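Local atomic coordinates of glucose dehydrogenase (Haloferax mediterranei, PDB entry 2VWP), a protein that catalyses the zinc-dependent oxidation of D-glucose and several other aldose sugars, using NADP(+) in preference to NAD(+) as electron acceptor. Residues Leu33-Asp38 against His63-Val68; Phe147-Ile152 against Ala311-Phe316; Leu184-Leu189 against Asp216-Leu221. All blocks are in the same frame, centred on the assembly; numbering follows the deposited sequence.

How the contacts relate
Along the chain contact 1 (33-38 with 63-68) closes before contact 2 (147-152 with 311-316) opens, and contact 3 (184-189 with 216-221) is nested inside the long loop that contact 2 closes. Contact 1 belongs to the GroES-like domain and joins two antiparallel strands; the others pair helices of the nucleotide-binding part. The centres of contacts 1 and 2 are about 12 Å apart, those of 2 and 3 about 15 Å, and those of 1 and 3 about 21 Å. Contacts 1 and 2 meet at the catalytic zinc, to which His63, Glu64 and Glu150 are ligated. Pro151 packs on Leu184 and Leu187, and Ile152 on Leu187, so the helix bearing Glu150 packs on the cofactor-binding helix.

Contact 1: Leu33-Asp38 against His63-Val68; sequences LRVGVD and HEAVGV. With ZN (zinc ion), chain C.
Leu33 and Arg34 both turn their backbone N-H toward the carbonyl oxygen of Val66, at 2.9 Å from Leu33 N to Val66 O and 3.3 Å from Arg34 N to the same oxygen. The Leu33 donor lies in the carbonyl plane, whereas that of Arg34 is tilted 22° from it. Val66 N returns a bond to Arg34 O. Two residues facing one make a classic beta bulge in the antiparallel strand pair of the GroES-like domain. Packing is tight at this end: Leu33 CD1 lies 3.6 Å from Gly67 C, while Val35 CG2 meets the Ala65 methyl on the face that Tyr123 and Pro85 also touch. Arg34 instead carries its extended chain away, to a salt bridge with Glu353. Past Gly36 the strands part, and a water bridges Gly36 O and His63 N. Here zinc is held by His63 NE2 and Glu64 OE2, each 2.3 Å from the metal, with Glu150 and a water as further ligands; Glu64 OE1 salt-bridges Lys349. Asp38, a residue of the catalytic zinc site, does not coordinate the ion here; its OD1 stays 4.2 Å from it. Its CG lies anti to the backbone N (chi1 -175°), bringing OD2 to the edge of the His63 ring, 3.5 Å from CE1, while OD2 also caps Thr40 N. With an alanine here, that amide would probably lose its cap and the ring edge its acidic neighbour.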
loop_
_atom_site.group_PDB
_atom_site.type_symbol
_atom_site.label_atom_id
_atom_site.label_comp_id
_atom_site.label_asym_id
_atom_site.label_seq_id
_atom_site.Cartn_x
_atom_site.Cartn_y
_atom_site.Cartn_z
ATOM N N LEU A 33 -19.316 32.351 -3.178
ATOM C CA LEU A 33 -20.225 32.380 -2.045
ATOM C C LEU A 33 -19.400 32.365 -0.763
ATOM O O LEU A 33 -19.339 33.370 -0.054
ATOM C CB LEU A 33 -21.239 31.207 -2.114
ATOM C CG LEU A 33 -22.240 31.277 -3.281
ATOM C CD1 LEU A 33 -22.949 29.922 -3.510
ATOM C CD2 LEU A 33 -23.260 32.395 -3.030
ATOM N N ARG A 34 -18.729 31.239 -0.514
ATOM C CA ARG A 34 -17.958 31.019 0.700
ATOM C C ARG A 34 -16.672 30.285 0.367
ATOM O O ARG A 34 -16.624 29.472 -0.559
ATOM C CB ARG A 34 -18.779 30.221 1.723
ATOM C CG ARG A 34 -19.813 31.056 2.464
ATOM C CD ARG A 34 -20.764 30.189 3.269
ATOM N NE ARG A 34 -21.761 31.032 3.927
ATOM C CZ ARG A 34 -22.469 30.707 5.006
ATOM N NH1 ARG A 34 -22.299 29.520 5.603
ATOM N NH2 ARG A 34 -23.361 31.590 5.492
ATOM N N VAL A 35 -15.606 30.616 1.089
ATOM C CA VAL A 35 -14.342 29.921 0.928
ATOM C C VAL A 35 -13.785 29.543 2.301
ATOM O O VAL A 35 -13.610 30.398 3.187
ATOM C CB VAL A 35 -13.275 30.734 0.130
ATOM C CG1 VAL A 35 -12.019 29.892 -0.061
ATOM C CG2 VAL A 35 -13.807 31.185 -1.259
ATOM N N GLY A 36 -13.499 28.260 2.457
ATOM C CA GLY A 36 -12.946 27.737 3.695
ATOM C C GLY A 36 -11.480 28.124 3.838
ATOM O O GLY A 36 -10.767 28.317 2.849
ATOM N N VAL A 37 -11.051 28.241 5.089
ATOM C CA VAL A 37 -9.664 28.420 5.431
ATOM C C VAL A 37 -9.106 27.078 5.873
ATOM O O VAL A 37 -9.749 26.331 6.606
ATOM C CB VAL A 37 -9.476 29.453 6.565
ATOM C CG1 VAL A 37 -8.019 29.469 7.050
ATOM C CG2 VAL A 37 -9.917 30.838 6.120
ATOM N N ASP A 38 -7.881 26.821 5.439
ATOM C CA ASP A 38 -7.184 25.592 5.690
ATOM C C ASP A 38 -5.769 25.894 6.198
ATOM O O ASP A 38 -5.296 27.023 6.068
ATOM C CB ASP A 38 -7.080 24.853 4.358
ATOM C CG ASP A 38 -6.471 23.515 4.504
ATOM O OD1 ASP A 38 -7.091 22.673 5.155
ATOM O OD2 ASP A 38 -5.363 23.312 3.982
ATOM N N HIS A 63 -8.543 27.572 -1.279
ATOM C CA HIS A 63 -8.751 26.533 -2.301
ATOM C C HIS A 63 -10.035 25.703 -2.101
ATOM O O HIS A 63 -10.301 24.759 -2.873
ATOM C CB HIS A 63 -7.518 25.615 -2.373
ATOM C CG HIS A 63 -7.317 24.777 -1.147
ATOM N ND1 HIS A 63 -6.559 25.194 -0.075
ATOM C CD2 HIS A 63 -7.783 23.547 -0.821
ATOM C CE1 HIS A 63 -6.566 24.260 0.860
ATOM N NE2 HIS A 63 -7.289 23.244 0.426
ATOM N N GLU A 64 -10.821 26.049 -1.074
ATOM C CA GLU A 64 -12.035 25.294 -0.687
ATOM C C GLU A 64 -13.248 26.177 -0.927
ATOM O O GLU A 64 -13.710 26.875 -0.033
ATOM C CB GLU A 64 -11.966 24.898 0.795
ATOM C CG GLU A 64 -10.673 24.171 1.159
ATOM C CD GLU A 64 -10.588 23.773 2.604
ATOM O OE1 GLU A 64 -11.203 24.441 3.471
ATOM O OE2 GLU A 64 -9.866 22.793 2.892
ATOM N N ALA A 65 -13.726 26.189 -2.156
ATOM C CA ALA A 65 -14.707 27.188 -2.552
ATOM C C ALA A 65 -16.057 26.585 -2.880
ATOM O O ALA A 65 -16.162 25.433 -3.276
ATOM C CB ALA A 65 -14.200 28.001 -3.718
ATOM N N VAL A 66 -17.087 27.388 -2.681
ATOM C CA VAL A 66 -18.385 27.132 -3.271
ATOM C C VAL A 66 -18.858 28.444 -3.878
ATOM O O VAL A 66 -18.660 29.516 -3.292
ATOM C CB VAL A 66 -19.412 26.533 -2.240
ATOM C CG1 VAL A 66 -19.665 27.493 -1.067
ATOM C CG2 VAL A 66 -20.713 26.110 -2.936
ATOM N N GLY A 67 -19.466 28.360 -5.059
ATOM C CA GLY A 67 -19.975 29.551 -5.717
ATOM C C GLY A 67 -21.196 29.259 -6.573
ATOM O O GLY A 67 -21.650 28.113 -6.662
ATOM N N VAL A 68 -21.737 30.314 -7.170
ATOM C CA VAL A 68 -22.886 30.235 -8.084
ATOM C C VAL A 68 -22.461 30.738 -9.482
ATOM O O VAL A 68 -21.809 31.786 -9.617
ATOM C CB VAL A 68 -24.135 30.978 -7.512
ATOM C CG1 VAL A 68 -23.831 32.435 -7.209
ATOM C CG2 VAL A 68 -25.380 30.841 -8.439
HETATM ZN ZN ZN C . -8.612 21.616 1.403
HETATM O O HOH W 1 -8.761 27.120 1.534
HETATM O O HOH W 2 -7.829 19.801 2.297
#

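Contact 2: Phe147-Ile152 against Ala311-Phe316; sequences FLIEPI and AATVTF. With ZN (zinc ion), chain C.
The methyl carbons Ile152 CG2 and Ala312 CB come within 3.5 Å of each other, tighter than carbons usually pack. The small alanine side chain probably allows this approach of helix 149-165 to helix 306-318, where the CA atoms of Ile152 and Ala312 are 5.5 Å apart. Ile152 presents CG2 because that branch is anti to the backbone N; its other branch runs on past the alanine, so that CD1 arrives at the edge of the Phe316 ring, near the ring plane and 4.2 Å from CD2. Ile149 takes the other flank of the methyl group, with its CG2 4.0 Å from Ala312 CB. Its CD1 bends round to lie over the backbone of Ala312 and beside Phe316 CB, 4.1 Å away. No hydrogen bond crosses between the segments, which are joined here by branched aliphatic chains, the methyl groups of Ala312, Thr313 and Thr315, and an aromatic ring.

Glu150 leaves the same helix turn on the side away from helix 306-318. Its chain is bent at chi2 (-83°), and OE1 reaches the catalytic zinc at 2.2 Å, sharing the ion with His63, Glu64 and a water. The same turn therefore faces the helix contact with Ile149 and Ile152 and the metal with Glu150, which also binds substrate.

Around the seam, Ile152 and Thr315 both touch Met191 of helix 183-194, Leu148 and Phe316 rest on Leu324 of helix 321-327, and Phe147 packs on Lys349 and Ala351 of strand 349-353.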
loop_
_atom_site.group_PDB
_atom_site.type_symbol
_atom_site.label_atom_id
_atom_site.label_comp_id
_atom_site.label_asym_id
_atom_site.label_seq_id
_atom_site.Cartn_x
_atom_site.Cartn_y
_atom_site.Cartn_z
ATOM N N PHE A 147 -18.156 24.872 1.068
ATOM C CA PHE A 147 -16.708 24.950 1.222
ATOM C C PHE A 147 -16.161 23.650 1.860
ATOM O O PHE A 147 -14.959 23.423 1.859
ATOM C CB PHE A 147 -16.306 26.227 2.024
ATOM C CG PHE A 147 -16.894 26.281 3.412
ATOM C CD1 PHE A 147 -16.300 25.591 4.470
ATOM C CD2 PHE A 147 -18.063 27.011 3.656
ATOM C CE1 PHE A 147 -16.868 25.643 5.780
ATOM C CE2 PHE A 147 -18.628 27.061 4.931
ATOM C CZ PHE A 147 -18.030 26.383 5.996
ATOM N N LEU A 148 -17.054 22.795 2.388
ATOM C CA LEU A 148 -16.645 21.531 2.981
ATOM C C LEU A 148 -16.452 20.407 1.973
ATOM O O LEU A 148 -15.892 19.360 2.293
ATOM C CB LEU A 148 -17.620 21.070 4.091
ATOM C CG LEU A 148 -17.616 21.882 5.386
ATOM C CD1 LEU A 148 -18.647 21.305 6.369
ATOM C CD2 LEU A 148 -16.194 21.933 6.025
ATOM N N ILE A 149 -16.916 20.614 0.756
ATOM C CA ILE A 149 -16.892 19.542 -0.234
ATOM C C ILE A 149 -15.470 19.185 -0.617
ATOM O O ILE A 149 -15.137 18.005 -0.685
ATOM C CB ILE A 149 -17.744 19.872 -1.486
ATOM C CG1 ILE A 149 -19.238 19.893 -1.123
ATOM C CG2 ILE A 149 -17.410 18.905 -2.654
ATOM C CD1 ILE A 149 -19.790 18.564 -0.482
ATOM N N GLU A 150 -14.634 20.190 -0.857
ATOM C CA GLU A 150 -13.222 19.908 -1.158
ATOM C C GLU A 150 -12.506 19.066 -0.076
ATOM O O GLU A 150 -11.895 18.058 -0.416
ATOM C CB GLU A 150 -12.445 21.202 -1.520
ATOM C CG GLU A 150 -11.062 20.961 -2.192
ATOM C CD GLU A 150 -9.964 20.694 -1.177
ATOM O OE1 GLU A 150 -10.174 20.996 0.020
ATOM O OE2 GLU A 150 -8.892 20.181 -1.551
ATOM N N PRO A 151 -12.508 19.495 1.214
ATOM C CA PRO A 151 -11.816 18.592 2.181
ATOM C C PRO A 151 -12.435 17.196 2.327
ATOM O O PRO A 151 -11.703 16.237 2.509
ATOM C CB PRO A 151 -11.827 19.375 3.517
ATOM C CG PRO A 151 -12.823 20.453 3.359
ATOM C CD PRO A 151 -12.920 20.762 1.847
ATOM N N ILE A 152 -13.760 17.082 2.250
ATOM C CA ILE A 152 -14.390 15.749 2.221
ATOM C C ILE A 152 -13.817 14.918 1.076
ATOM O O ILE A 152 -13.534 13.751 1.265
ATOM C CB ILE A 152 -15.942 15.815 2.186
ATOM C CG1 ILE A 152 -16.442 16.403 3.514
ATOM C CG2 ILE A 152 -16.566 14.415 1.961
ATOM C CD1 ILE A 152 -17.876 16.892 3.506
ATOM N N ALA A 311 -18.811 12.121 -4.929
ATOM C CA ALA A 311 -18.938 11.243 -3.758
ATOM C C ALA A 311 -19.097 12.054 -2.479
ATOM O O ALA A 311 -19.917 11.727 -1.610
ATOM C CB ALA A 311 -17.705 10.325 -3.654
ATOM N N ALA A 312 -18.312 13.130 -2.368
ATOM C CA ALA A 312 -18.388 14.020 -1.213
ATOM C C ALA A 312 -19.778 14.604 -0.990
ATOM O O ALA A 312 -20.206 14.729 0.161
ATOM C CB ALA A 312 -17.328 15.147 -1.335
ATOM N N THR A 313 -20.497 14.957 -2.073
ATOM C CA THR A 313 -21.888 15.450 -1.923
ATOM C C THR A 313 -22.828 14.434 -1.303
ATOM O O THR A 313 -23.697 14.800 -0.496
ATOM C CB THR A 313 -22.557 15.976 -3.255
ATOM O OG1 THR A 313 -22.759 14.898 -4.182
ATOM C CG2 THR A 313 -21.743 17.073 -3.890
ATOM N N VAL A 314 -22.664 13.163 -1.689
ATOM C CA VAL A 314 -23.465 12.059 -1.115
ATOM C C VAL A 314 -23.114 11.876 0.359
ATOM O O VAL A 314 -23.991 11.816 1.225
ATOM C CB VAL A 314 -23.229 10.736 -1.882
ATOM C CG1 VAL A 314 -23.921 9.569 -1.180
ATOM C CG2 VAL A 314 -23.736 10.853 -3.308
ATOM N N THR A 315 -21.817 11.803 0.648
ATOM C CA THR A 315 -21.353 11.695 2.031
ATOM C C THR A 315 -21.856 12.856 2.888
ATOM O O THR A 315 -22.318 12.663 4.017
ATOM C CB THR A 315 -19.805 11.596 2.082
ATOM O OG1 THR A 315 -19.396 10.409 1.395
ATOM C CG2 THR A 315 -19.292 11.567 3.513
ATOM N N PHE A 316 -21.774 14.072 2.349
ATOM C CA PHE A 316 -22.267 15.258 3.049
ATOM C C PHE A 316 -23.691 15.093 3.576
ATOM O O PHE A 316 -23.990 15.424 4.735
ATOM C CB PHE A 316 -22.171 16.500 2.132
ATOM C CG PHE A 316 -22.641 17.765 2.787
ATOM C CD1 PHE A 316 -24.002 18.056 2.878
ATOM C CD2 PHE A 316 -21.719 18.668 3.340
ATOM C CE1 PHE A 316 -24.439 19.232 3.488
ATOM C CE2 PHE A 316 -22.154 19.828 3.953
ATOM C CZ PHE A 316 -23.518 20.118 4.022
HETATM ZN ZN ZN C . -8.612 21.616 1.403
HETATM O O HOH W 2 -7.829 19.801 2.297
#

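Contact 3: Leu184-Leu189 against Asp216-Leu221; sequences LGLLTL and DIIEEL. With NDP (NADPH dihydro-nicotinamide-adenine-dinucleotide phosphate), chain B.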
loop_
_atom_site.group_PDB
_atom_site.type_symbol
_atom_site.label_atom_id
_atom_site.label_comp_id
_atom_site.label_asym_id
_atom_site.label_seq_id
_atom_site.Cartn_x
_atom_site.Cartn_y
_atom_site.Cartn_z
ATOM N N LEU A 184 -9.708 18.102 8.948
ATOM C CA LEU A 184 -9.624 16.897 8.110
ATOM C C LEU A 184 -9.817 15.607 8.904
ATOM O O LEU A 184 -10.578 14.720 8.488
ATOM C CB LEU A 184 -8.326 16.817 7.298
ATOM C CG LEU A 184 -8.274 15.705 6.229
ATOM C CD1 LEU A 184 -9.299 15.979 5.108
ATOM C CD2 LEU A 184 -6.863 15.548 5.656
ATOM N N GLY A 185 -9.103 15.482 10.026
ATOM C CA GLY A 185 -9.242 14.309 10.862
ATOM C C GLY A 185 -10.686 14.143 11.324
ATOM O O GLY A 185 -11.215 13.017 11.333
ATOM N N LEU A 186 -11.311 15.251 11.735
ATOM C CA LEU A 186 -12.670 15.195 12.305
ATOM C C LEU A 186 -13.704 14.881 11.236
ATOM O O LEU A 186 -14.613 14.090 11.471
ATOM C CB LEU A 186 -13.043 16.476 13.074
ATOM C CG LEU A 186 -12.242 16.742 14.349
ATOM C CD1 LEU A 186 -12.618 18.098 14.947
ATOM C CD2 LEU A 186 -12.417 15.589 15.346
ATOM N N LEU A 187 -13.547 15.492 10.059
ATOM C CA LEU A 187 -14.381 15.126 8.894
ATOM C C LEU A 187 -14.291 13.638 8.590
ATOM O O LEU A 187 -15.302 12.972 8.382
ATOM C CB LEU A 187 -13.992 15.928 7.646
ATOM C CG LEU A 187 -14.519 17.356 7.588
ATOM C CD1 LEU A 187 -13.742 18.176 6.520
ATOM C CD2 LEU A 187 -16.037 17.371 7.344
ATOM N N THR A 188 -13.066 13.133 8.546
ATOM C CA THR A 188 -12.814 11.743 8.223
ATOM C C THR A 188 -13.437 10.813 9.254
ATOM O O THR A 188 -13.961 9.729 8.912
ATOM C CB THR A 188 -11.299 11.480 8.122
ATOM O OG1 THR A 188 -10.734 12.311 7.107
ATOM C CG2 THR A 188 -11.007 10.025 7.781
ATOM N N LEU A 189 -13.364 11.211 10.523
ATOM C CA LEU A 189 -13.945 10.408 11.604
ATOM C C LEU A 189 -15.463 10.243 11.422
ATOM O O LEU A 189 -15.986 9.149 11.587
ATOM C CB LEU A 189 -13.618 11.018 12.977
ATOM C CG LEU A 189 -13.960 10.186 14.233
ATOM C CD1 LEU A 189 -13.070 8.940 14.354
ATOM C CD2 LEU A 189 -13.825 11.046 15.487
ATOM N N ASP A 216 -14.864 16.865 22.299
ATOM C CA ASP A 216 -16.317 16.745 22.386
ATOM C C ASP A 216 -16.911 16.128 21.120
ATOM O O ASP A 216 -17.741 15.228 21.209
ATOM C CB ASP A 216 -16.975 18.105 22.690
ATOM C CG ASP A 216 -16.647 18.629 24.089
ATOM O OD1 ASP A 216 -16.201 17.836 24.942
ATOM O OD2 ASP A 216 -16.819 19.852 24.321
ATOM N N ILE A 217 -16.463 16.598 19.946
ATOM C CA ILE A 217 -16.904 16.028 18.653
ATOM C C ILE A 217 -16.612 14.515 18.530
ATOM O O ILE A 217 -17.480 13.730 18.134
ATOM C CB ILE A 217 -16.299 16.817 17.443
ATOM C CG1 ILE A 217 -16.980 18.185 17.341
ATOM C CG2 ILE A 217 -16.463 16.006 16.118
ATOM C CD1 ILE A 217 -16.333 19.178 16.361
ATOM N N ILE A 218 -15.384 14.135 18.866
ATOM C CA ILE A 218 -14.913 12.739 18.807
ATOM C C ILE A 218 -15.829 11.888 19.672
ATOM O O ILE A 218 -16.327 10.863 19.229
ATOM C CB ILE A 218 -13.422 12.634 19.314
ATOM C CG1 ILE A 218 -12.455 13.307 18.313
ATOM C CG2 ILE A 218 -13.013 11.157 19.598
ATOM C CD1 ILE A 218 -11.075 13.697 18.915
ATOM N N GLU A 219 -16.090 12.355 20.896
ATOM C CA GLU A 219 -16.887 11.592 21.858
ATOM C C GLU A 219 -18.366 11.565 21.505
ATOM O O GLU A 219 -19.024 10.531 21.683
ATOM C CB GLU A 219 -16.615 12.076 23.295
ATOM C CG GLU A 219 -15.246 11.585 23.770
ATOM C CD GLU A 219 -14.854 12.001 25.181
ATOM O OE1 GLU A 219 -15.459 12.933 25.753
ATOM O OE2 GLU A 219 -13.902 11.394 25.713
ATOM N N GLU A 220 -18.877 12.681 20.972
ATOM C CA GLU A 220 -20.275 12.759 20.526
ATOM C C GLU A 220 -20.553 11.882 19.293
ATOM O O GLU A 220 -21.693 11.449 19.062
ATOM C CB GLU A 220 -20.668 14.211 20.254
ATOM C CG GLU A 220 -22.114 14.387 19.815
ATOM C CD GLU A 220 -23.034 14.844 20.927
ATOM O OE1 GLU A 220 -22.836 14.412 22.091
ATOM O OE2 GLU A 220 -23.962 15.640 20.620
ATOM N N LEU A 221 -19.511 11.629 18.497
ATOM C CA LEU A 221 -19.592 10.666 17.394
ATOM C C LEU A 221 -19.509 9.211 17.855
ATOM O O LEU A 221 -19.525 8.296 17.028
ATOM C CB LEU A 221 -18.479 10.925 16.372
ATOM C CG LEU A 221 -18.648 12.078 15.396
ATOM C CD1 LEU A 221 -17.283 12.342 14.716
ATOM C CD2 LEU A 221 -19.740 11.758 14.372
HETATM P PA NDP B . -3.975 20.261 11.388
HETATM O O1A NDP B . -4.967 21.295 11.777
HETATM O O2A NDP B . -2.568 20.674 11.695
HETATM O O5B NDP B . -4.315 18.886 12.141
HETATM C C5B NDP B . -3.285 18.101 12.671
HETATM C C4B NDP B . -3.712 17.721 14.069
HETATM O O4B NDP B . -2.857 16.691 14.489
HETATM C C3B NDP B . -3.587 18.884 15.057
HETATM O O3B NDP B . -4.845 19.155 15.663
HETATM C C2B NDP B . -2.527 18.411 16.041
HETATM O O2B NDP B . -2.868 18.631 17.389
HETATM C C1B NDP B . -2.509 16.906 15.822
HETATM N N9A NDP B . -1.195 16.325 16.113
HETATM C C8A NDP B . 0.034 16.628 15.562
HETATM N N7A NDP B . 0.960 15.827 16.154
HETATM C C5A NDP B . 0.327 15.041 17.071
HETATM C C6A NDP B . 0.760 14.056 17.960
HETATM N N6A NDP B . 2.065 13.809 18.145
HETATM N N1A NDP B . -0.177 13.436 18.770
HETATM C C2A NDP B . -1.512 13.768 18.723
HETATM N N3A NDP B . -1.932 14.725 17.846
HETATM C C4A NDP B . -1.030 15.349 17.045
HETATM O O3 NDP B . -4.180 19.946 9.801
HETATM P PN NDP B . -5.453 19.247 9.036
HETATM O O1N NDP B . -6.259 18.357 9.906
HETATM O O2N NDP B . -6.198 20.259 8.241
HETATM O O5D NDP B . -4.539 18.330 8.055
HETATM C C5D NDP B . -3.813 17.232 8.599
HETATM C C4D NDP B . -2.506 16.906 7.859
HETATM O O4D NDP B . -2.819 16.460 6.551
HETATM C C3D NDP B . -1.515 18.066 7.722
HETATM O O3D NDP B . -0.177 17.595 7.793
HETATM C C2D NDP B . -1.756 18.571 6.315
HETATM O O2D NDP B . -0.585 19.085 5.729
HETATM C C1D NDP B . -2.184 17.294 5.599
HETATM N N1N NDP B . -3.108 17.526 4.491
HETATM C C2N NDP B . -2.935 16.722 3.405
HETATM C C3N NDP B . -3.827 16.685 2.345
HETATM C C7N NDP B . -3.538 15.753 1.188
HETATM O O7N NDP B . -4.288 15.913 0.021
HETATM N N7N NDP B . -2.594 14.801 1.292
HETATM C C4N NDP B . -5.057 17.581 2.344
HETATM C C5N NDP B . -5.150 18.420 3.601
HETATM C C6N NDP B . -4.189 18.358 4.611
HETATM P P2B NDP B . -2.501 19.990 18.173
HETATM O O1X NDP B . -3.197 21.170 17.536
HETATM O O2X NDP B . -1.013 20.260 18.077
HETATM O O3X NDP B . -2.993 19.683 19.576
#
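The carbonyl oxygen of Leu184 is gripped twice by Thr188: the backbone N bonds to it at 3.0 Å and the hydroxyl OG1 donates to it at 2.8 Å, the two reaching Leu184 O from opposite faces of the carbonyl plane. OG1 is also hydrogen-bonded to Thr155 of helix 149-165, so this side of the helix is fixed to its neighbour. Another face of the helix meets the segment 216-221 through aliphatic groups alone. Ile218 CG1 rests against two leucine methyls, 3.7 Å from Leu186 CD2 and 3.9 Å from Leu189 CD2, and both leucines lie roughly perpendicular to the isoleucine. In Leu189, CG anti to the backbone N (chi1 -171°) carries CD2 against Ile218 and to within 3.8 Å of Leu221 CD1, the side chain running antiparallel alongside Leu221. At the other end Leu186 CD1 meets the Ile217 CD1 methyl.

The helical segments 184-189 and 216-220 run nearly parallel, 9° apart with axes 10.6 Å from each other, consistent with adjacent helices that follow strands 175-179 and 201-206 of the Rossmann-type parallel sheet; Leu189 and Ile218 both reach down onto Cys204 of strand 201-206. Gly185 fits the last glycine of a GxGxxG motif. At the start of helix 183-194, Leu184 CB approaches the NADPH phosphate oxygen O1N, and its CD2 lies 3.9 Å from C5N of the nicotinamide. The helix N-terminus probably helps to stabilise the pyrophosphate charge.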